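Local coordinates for RagB/SusD family nutrient uptake outer membrane protein (Bacteroides thetaiotaomicron, PDB 7KV2) that probably binds beta-glucan at the cell surface, as a SusD-family outer-membrane protein that helps the gut bacterium capture the polysaccharide for uptake, at residues 424-436 / 442-456. Residues are numbered along the deposited sequence; the frame is centred on the assembly and turned at random.
Sequences DAKKYLNLVHKRA and IEPTLDNIIEERHLE
Helices 425-435 and 446-456 run side by side in the SusD-family fold, their directions 32° apart and their axes 10.8 Å from each other at closest, and the contact joins them both directly and through the connecting chain at 442-444, which returns along the first helix. N430 binds that chain at the backbone N and O of I442: its OD1 accepts from I442 N at 2.9 Å, while its ND2 gives a nearly straight bond (179°) to I442 O, in the plane of that carbonyl. ND2 also donates to K426 O, so both amide hydrogens are used and the amide is fixed in rotation. A leucine here would probably leave both I442 N and I442 O without their mates and the returning chain less firmly held. Beside this clamp, K426 extends to a salt bridge, NZ to E443 OE2 at 2.7 Å. Deeper in, L429 turns CD2 to P444 CA and E443 O and against I449 CG1, and CD1 along the E452 methylenes; helix 405-417 also touches this leucine through L410. At the far end, R435 NH2 forms a salt bridge with E456 OE2 through a weak, bent hydrogen bond, though R435 pairs chiefly with E272 and E456 chiefly with S406; a water joins V432 O, R435 NE and E456 OE1. With chi1 at -166°, H433 swings its ring away from its own backbone N: I442 CG1 makes a CH-pi contact over one face, 3.9 Å from the centroid, and ND1 donates in the ring plane to OE1 of E452, whose OE2 is bound by R338, at 2.7 Å, meeting OE1 from above the carboxylate plane.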
loop_
_atom_site.group_PDB
_atom_site.type_symbol
_atom_site.label_atom_id
_atom_site.label_comp_id
_atom_site.label_asym_id
_atom_site.label_seq_id
_atom_site.Cartn_x
_atom_site.Cartn_y
_atom_site.Cartn_z
ATOM N N ASP A 424 15.645 -8.792 -20.955
ATOM C CA ASP A 424 14.721 -9.903 -21.247
ATOM C C ASP A 424 13.376 -9.631 -20.556
ATOM O O ASP A 424 13.080 -10.279 -19.509
ATOM C CB ASP A 424 15.350 -11.256 -20.921
ATOM C CG ASP A 424 14.701 -12.396 -21.702
ATOM O OD1 ASP A 424 13.563 -12.228 -22.209
ATOM O OD2 ASP A 424 15.343 -13.462 -21.802
ATOM N N ALA A 425 12.549 -8.780 -21.176
ATOM C CA ALA A 425 11.184 -8.481 -20.683
ATOM C C ALA A 425 10.382 -9.771 -20.638
ATOM O O ALA A 425 9.555 -9.927 -19.707
ATOM C CB ALA A 425 10.488 -7.476 -21.539
ATOM N N LYS A 426 10.559 -10.648 -21.631
ATOM C CA LYS A 426 9.772 -11.886 -21.680
ATOM C C LYS A 426 10.153 -12.754 -20.480
ATOM O O LYS A 426 9.236 -13.334 -19.841
ATOM C CB LYS A 426 9.962 -12.628 -22.995
ATOM C CG LYS A 426 9.078 -13.860 -23.079
ATOM C CD LYS A 426 8.937 -14.425 -24.460
ATOM C CE LYS A 426 8.140 -15.710 -24.446
ATOM N NZ LYS A 426 7.880 -16.165 -25.826
ATOM N N LYS A 427 11.446 -12.870 -20.184
ATOM C CA LYS A 427 11.889 -13.721 -19.055
ATOM C C LYS A 427 11.303 -13.151 -17.749
ATOM O O LYS A 427 10.751 -13.914 -16.983
ATOM C CB LYS A 427 13.409 -13.772 -18.946
ATOM C CG LYS A 427 13.938 -14.537 -17.744
ATOM C CD LYS A 427 15.407 -14.829 -17.886
ATOM C CE LYS A 427 16.163 -14.778 -16.582
ATOM N NZ LYS A 427 17.612 -15.047 -16.788
ATOM N N TYR A 428 11.402 -11.850 -17.570
ATOM C CA TYR A 428 11.001 -11.171 -16.324
ATOM C C TYR A 428 9.507 -11.382 -16.105
ATOM O O TYR A 428 9.158 -11.782 -15.004
ATOM C CB TYR A 428 11.392 -9.709 -16.368
ATOM C CG TYR A 428 12.879 -9.488 -16.310
ATOM C CD1 TYR A 428 13.747 -10.459 -15.854
ATOM C CD2 TYR A 428 13.406 -8.266 -16.652
ATOM C CE1 TYR A 428 15.118 -10.225 -15.782
ATOM C CE2 TYR A 428 14.769 -8.028 -16.599
ATOM C CZ TYR A 428 15.625 -9.002 -16.146
ATOM O OH TYR A 428 16.958 -8.717 -16.065
ATOM N N LEU A 429 8.681 -11.115 -17.125
ATOM C CA LEU A 429 7.215 -11.330 -17.089
ATOM C C LEU A 429 6.885 -12.778 -16.731
ATOM O O LEU A 429 6.045 -13.017 -15.842
ATOM C CB LEU A 429 6.617 -10.933 -18.441
ATOM C CG LEU A 429 5.134 -11.223 -18.582
ATOM C CD1 LEU A 429 4.338 -10.544 -17.439
ATOM C CD2 LEU A 429 4.649 -10.745 -19.934
ATOM N N ASN A 430 7.553 -13.740 -17.354
ATOM C CA ASN A 430 7.177 -15.155 -17.200
ATOM C C ASN A 430 7.733 -15.695 -15.894
ATOM O O ASN A 430 7.177 -16.691 -15.436
ATOM C CB ASN A 430 7.485 -15.961 -18.462
ATOM C CG ASN A 430 6.468 -15.619 -19.529
ATOM O OD1 ASN A 430 5.316 -16.065 -19.464
ATOM N ND2 ASN A 430 6.859 -14.769 -20.453
ATOM N N LEU A 431 8.737 -15.065 -15.271
ATOM C CA LEU A 431 9.192 -15.544 -13.925
ATOM C C LEU A 431 8.019 -15.383 -12.944
ATOM O O LEU A 431 7.705 -16.329 -12.191
ATOM C CB LEU A 431 10.409 -14.751 -13.470
ATOM C CG LEU A 431 11.753 -15.180 -14.064
ATOM C CD1 LEU A 431 12.832 -14.223 -13.613
ATOM C CD2 LEU A 431 12.092 -16.596 -13.661
ATOM N N VAL A 432 7.335 -14.264 -13.052
ATOM C CA VAL A 432 6.124 -13.956 -12.248
ATOM C C VAL A 432 4.948 -14.860 -12.653
ATOM O O VAL A 432 4.278 -15.459 -11.746
ATOM C CB VAL A 432 5.749 -12.464 -12.328
ATOM C CG1 VAL A 432 4.455 -12.200 -11.583
ATOM C CG2 VAL A 432 6.869 -11.595 -11.787
ATOM N N HIS A 433 4.632 -14.947 -13.951
ATOM C CA HIS A 433 3.508 -15.752 -14.489
ATOM C C HIS A 433 3.666 -17.210 -14.049
ATOM O O HIS A 433 2.682 -17.848 -13.561
ATOM C CB HIS A 433 3.497 -15.550 -16.029
ATOM C CG HIS A 433 2.264 -15.996 -16.728
ATOM N ND1 HIS A 433 1.142 -15.202 -16.804
ATOM C CD2 HIS A 433 2.003 -17.125 -17.441
ATOM C CE1 HIS A 433 0.219 -15.819 -17.522
ATOM N NE2 HIS A 433 0.711 -17.024 -17.915
ATOM N N LYS A 434 4.881 -17.733 -14.182
ATOM C CA LYS A 434 5.133 -19.175 -13.927
ATOM C C LYS A 434 5.265 -19.435 -12.431
ATOM O O LYS A 434 4.918 -20.529 -12.025
ATOM C CB LYS A 434 6.330 -19.683 -14.733
ATOM C CG LYS A 434 6.019 -19.773 -16.220
ATOM C CD LYS A 434 6.865 -20.789 -16.945
ATOM C CE LYS A 434 8.329 -20.454 -16.817
ATOM N NZ LYS A 434 9.113 -21.052 -17.924
ATOM N N ARG A 435 5.668 -18.447 -11.630
ATOM C CA ARG A 435 5.732 -18.648 -10.165
ATOM C C ARG A 435 4.312 -18.974 -9.681
ATOM O O ARG A 435 4.192 -19.818 -8.811
ATOM C CB ARG A 435 6.314 -17.434 -9.440
ATOM C CG ARG A 435 6.453 -17.644 -7.939
ATOM C CD ARG A 435 5.201 -17.172 -7.201
ATOM N NE ARG A 435 5.057 -15.718 -7.203
ATOM C CZ ARG A 435 5.671 -14.837 -6.401
ATOM N NH1 ARG A 435 6.566 -15.226 -5.520
ATOM N NH2 ARG A 435 5.422 -13.539 -6.526
ATOM N N ALA A 436 3.291 -18.383 -10.297
ATOM C CA ALA A 436 1.867 -18.584 -9.930
ATOM C C ALA A 436 1.303 -19.943 -10.376
ATOM O O ALA A 436 0.113 -20.206 -10.097
ATOM C CB ALA A 436 1.066 -17.447 -10.482
ATOM N N ILE A 442 3.639 -16.062 -21.827
ATOM C CA ILE A 442 2.931 -14.940 -22.491
ATOM C C ILE A 442 3.972 -13.955 -23.000
ATOM O O ILE A 442 5.072 -13.859 -22.428
ATOM C CB ILE A 442 1.898 -14.308 -21.538
ATOM C CG1 ILE A 442 2.501 -13.961 -20.169
ATOM C CG2 ILE A 442 0.700 -15.242 -21.401
ATOM C CD1 ILE A 442 1.583 -13.124 -19.305
ATOM N N GLU A 443 3.631 -13.266 -24.082
ATOM C CA GLU A 443 4.509 -12.261 -24.714
ATOM C C GLU A 443 4.478 -11.004 -23.862
ATOM O O GLU A 443 3.434 -10.646 -23.325
ATOM C CB GLU A 443 4.042 -11.948 -26.152
ATOM C CG GLU A 443 4.282 -13.081 -27.145
ATOM C CD GLU A 443 5.725 -13.564 -27.247
ATOM O OE1 GLU A 443 6.620 -12.740 -27.381
ATOM O OE2 GLU A 443 5.951 -14.790 -27.184
ATOM N N PRO A 444 5.596 -10.259 -23.770
ATOM C CA PRO A 444 5.644 -9.028 -22.987
ATOM C C PRO A 444 5.062 -7.818 -23.726
ATOM O O PRO A 444 5.716 -6.788 -23.770
ATOM C CB PRO A 444 7.146 -8.879 -22.729
ATOM C CG PRO A 444 7.767 -9.388 -24.027
ATOM C CD PRO A 444 6.889 -10.564 -24.406
ATOM N N THR A 445 3.806 -7.901 -24.149
ATOM C CA THR A 445 3.012 -6.705 -24.546
ATOM C C THR A 445 2.709 -5.873 -23.297
ATOM O O THR A 445 2.685 -6.454 -22.191
ATOM C CB THR A 445 1.723 -7.071 -25.276
ATOM O OG1 THR A 445 0.844 -7.729 -24.362
ATOM C CG2 THR A 445 1.966 -7.954 -26.486
ATOM N N LEU A 446 2.466 -4.579 -23.471
ATOM C CA LEU A 446 2.029 -3.675 -22.382
ATOM C C LEU A 446 0.752 -4.238 -21.778
ATOM O O LEU A 446 0.682 -4.295 -20.518
ATOM C CB LEU A 446 1.780 -2.258 -22.899
ATOM C CG LEU A 446 3.012 -1.410 -23.178
ATOM C CD1 LEU A 446 2.591 0.031 -23.436
ATOM C CD2 LEU A 446 4.016 -1.456 -22.033
ATOM N N ASP A 447 -0.219 -4.644 -22.601
ATOM C CA ASP A 447 -1.506 -5.159 -22.047
ATOM C C ASP A 447 -1.235 -6.390 -21.173
ATOM O O ASP A 447 -1.838 -6.498 -20.089
ATOM C CB ASP A 447 -2.535 -5.466 -23.134
ATOM C CG ASP A 447 -3.105 -4.188 -23.730
ATOM O OD1 ASP A 447 -2.785 -3.106 -23.217
ATOM O OD2 ASP A 447 -3.806 -4.283 -24.713
ATOM N N ASN A 448 -0.395 -7.299 -21.638
ATOM C CA ASN A 448 -0.075 -8.539 -20.886
ATOM C C ASN A 448 0.611 -8.173 -19.552
ATOM O O ASN A 448 0.324 -8.830 -18.563
ATOM C CB ASN A 448 0.763 -9.531 -21.681
ATOM C CG ASN A 448 -0.068 -10.353 -22.642
ATOM O OD1 ASN A 448 -1.283 -10.196 -22.695
ATOM N ND2 ASN A 448 0.576 -11.221 -23.409
ATOM N N ILE A 449 1.543 -7.229 -19.550
ATOM C CA ILE A 449 2.315 -6.866 -18.329
ATOM C C ILE A 449 1.363 -6.190 -17.331
ATOM O O ILE A 449 1.376 -6.563 -16.140
ATOM C CB ILE A 449 3.548 -6.028 -18.669
ATOM C CG1 ILE A 449 4.489 -6.813 -19.576
ATOM C CG2 ILE A 449 4.248 -5.563 -17.400
ATOM C CD1 ILE A 449 5.555 -5.969 -20.227
ATOM N N ILE A 450 0.517 -5.288 -17.812
ATOM C CA ILE A 450 -0.451 -4.563 -16.963
ATOM C C ILE A 450 -1.439 -5.581 -16.375
ATOM O O ILE A 450 -1.757 -5.490 -15.150
ATOM C CB ILE A 450 -1.124 -3.436 -17.755
ATOM C CG1 ILE A 450 -0.099 -2.396 -18.213
ATOM C CG2 ILE A 450 -2.241 -2.833 -16.933
ATOM C CD1 ILE A 450 0.642 -1.774 -17.048
ATOM N N GLU A 451 -1.877 -6.544 -17.171
ATOM C CA GLU A 451 -2.791 -7.588 -16.648
ATOM C C GLU A 451 -2.054 -8.501 -15.642
ATOM O O GLU A 451 -2.723 -8.996 -14.701
ATOM C CB GLU A 451 -3.504 -8.301 -17.779
ATOM C CG GLU A 451 -4.499 -9.332 -17.279
ATOM C CD GLU A 451 -5.691 -8.841 -16.462
ATOM O OE1 GLU A 451 -5.884 -7.606 -16.236
ATOM O OE2 GLU A 451 -6.474 -9.722 -16.067
ATOM N N GLU A 452 -0.755 -8.751 -15.805
ATOM C CA GLU A 452 -0.021 -9.596 -14.832
ATOM C C GLU A 452 0.039 -8.844 -13.500
ATOM O O GLU A 452 -0.159 -9.475 -12.481
ATOM C CB GLU A 452 1.382 -9.961 -15.301
ATOM C CG GLU A 452 2.006 -11.089 -14.506
ATOM C CD GLU A 452 1.387 -12.446 -14.776
ATOM O OE1 GLU A 452 0.847 -12.641 -15.914
ATOM O OE2 GLU A 452 1.355 -13.262 -13.828
ATOM N N ARG A 453 0.255 -7.527 -13.512
ATOM C CA ARG A 453 0.188 -6.703 -12.290
ATOM C C ARG A 453 -1.179 -6.889 -11.630
ATOM O O ARG A 453 -1.259 -7.008 -10.399
ATOM C CB ARG A 453 0.453 -5.232 -12.591
ATOM C CG ARG A 453 1.830 -4.931 -13.139
ATOM C CD ARG A 453 1.981 -3.455 -13.489
ATOM N NE ARG A 453 2.045 -2.648 -12.275
ATOM C CZ ARG A 453 3.127 -2.376 -11.553
ATOM N NH1 ARG A 453 4.359 -2.687 -11.957
ATOM N NH2 ARG A 453 2.960 -1.709 -10.432
ATOM N N HIS A 454 -2.244 -6.838 -12.433
ATOM C CA HIS A 454 -3.642 -6.935 -11.984
ATOM C C HIS A 454 -3.822 -8.262 -11.215
ATOM O O HIS A 454 -4.438 -8.255 -10.156
ATOM C CB HIS A 454 -4.566 -6.828 -13.213
ATOM C CG HIS A 454 -6.003 -6.727 -12.857
ATOM N ND1 HIS A 454 -7.003 -6.944 -13.781
ATOM C CD2 HIS A 454 -6.605 -6.411 -11.692
ATOM C CE1 HIS A 454 -8.170 -6.751 -13.206
ATOM N NE2 HIS A 454 -7.961 -6.446 -11.902
ATOM N N LEU A 455 -3.312 -9.350 -11.781
ATOM C CA LEU A 455 -3.405 -10.710 -11.188
ATOM C C LEU A 455 -2.547 -10.774 -9.908
ATOM O O LEU A 455 -2.963 -11.455 -8.965
ATOM C CB LEU A 455 -2.894 -11.715 -12.233
ATOM C CG LEU A 455 -3.758 -11.908 -13.486
ATOM C CD1 LEU A 455 -3.071 -12.843 -14.474
ATOM C CD2 LEU A 455 -5.116 -12.496 -13.143
ATOM N N GLU A 456 -1.414 -10.068 -9.896
ATOM C CA GLU A 456 -0.333 -10.191 -8.885
ATOM C C GLU A 456 -0.635 -9.411 -7.588
ATOM O O GLU A 456 -0.229 -9.872 -6.502
ATOM C CB GLU A 456 0.975 -9.711 -9.523
ATOM C CG GLU A 456 2.187 -9.891 -8.652
ATOM C CD GLU A 456 2.622 -11.301 -8.299
ATOM O OE1 GLU A 456 2.142 -12.267 -8.940
ATOM O OE2 GLU A 456 3.441 -11.422 -7.338
HETATM O O HOH W 1 3.296 -14.729 -9.201
#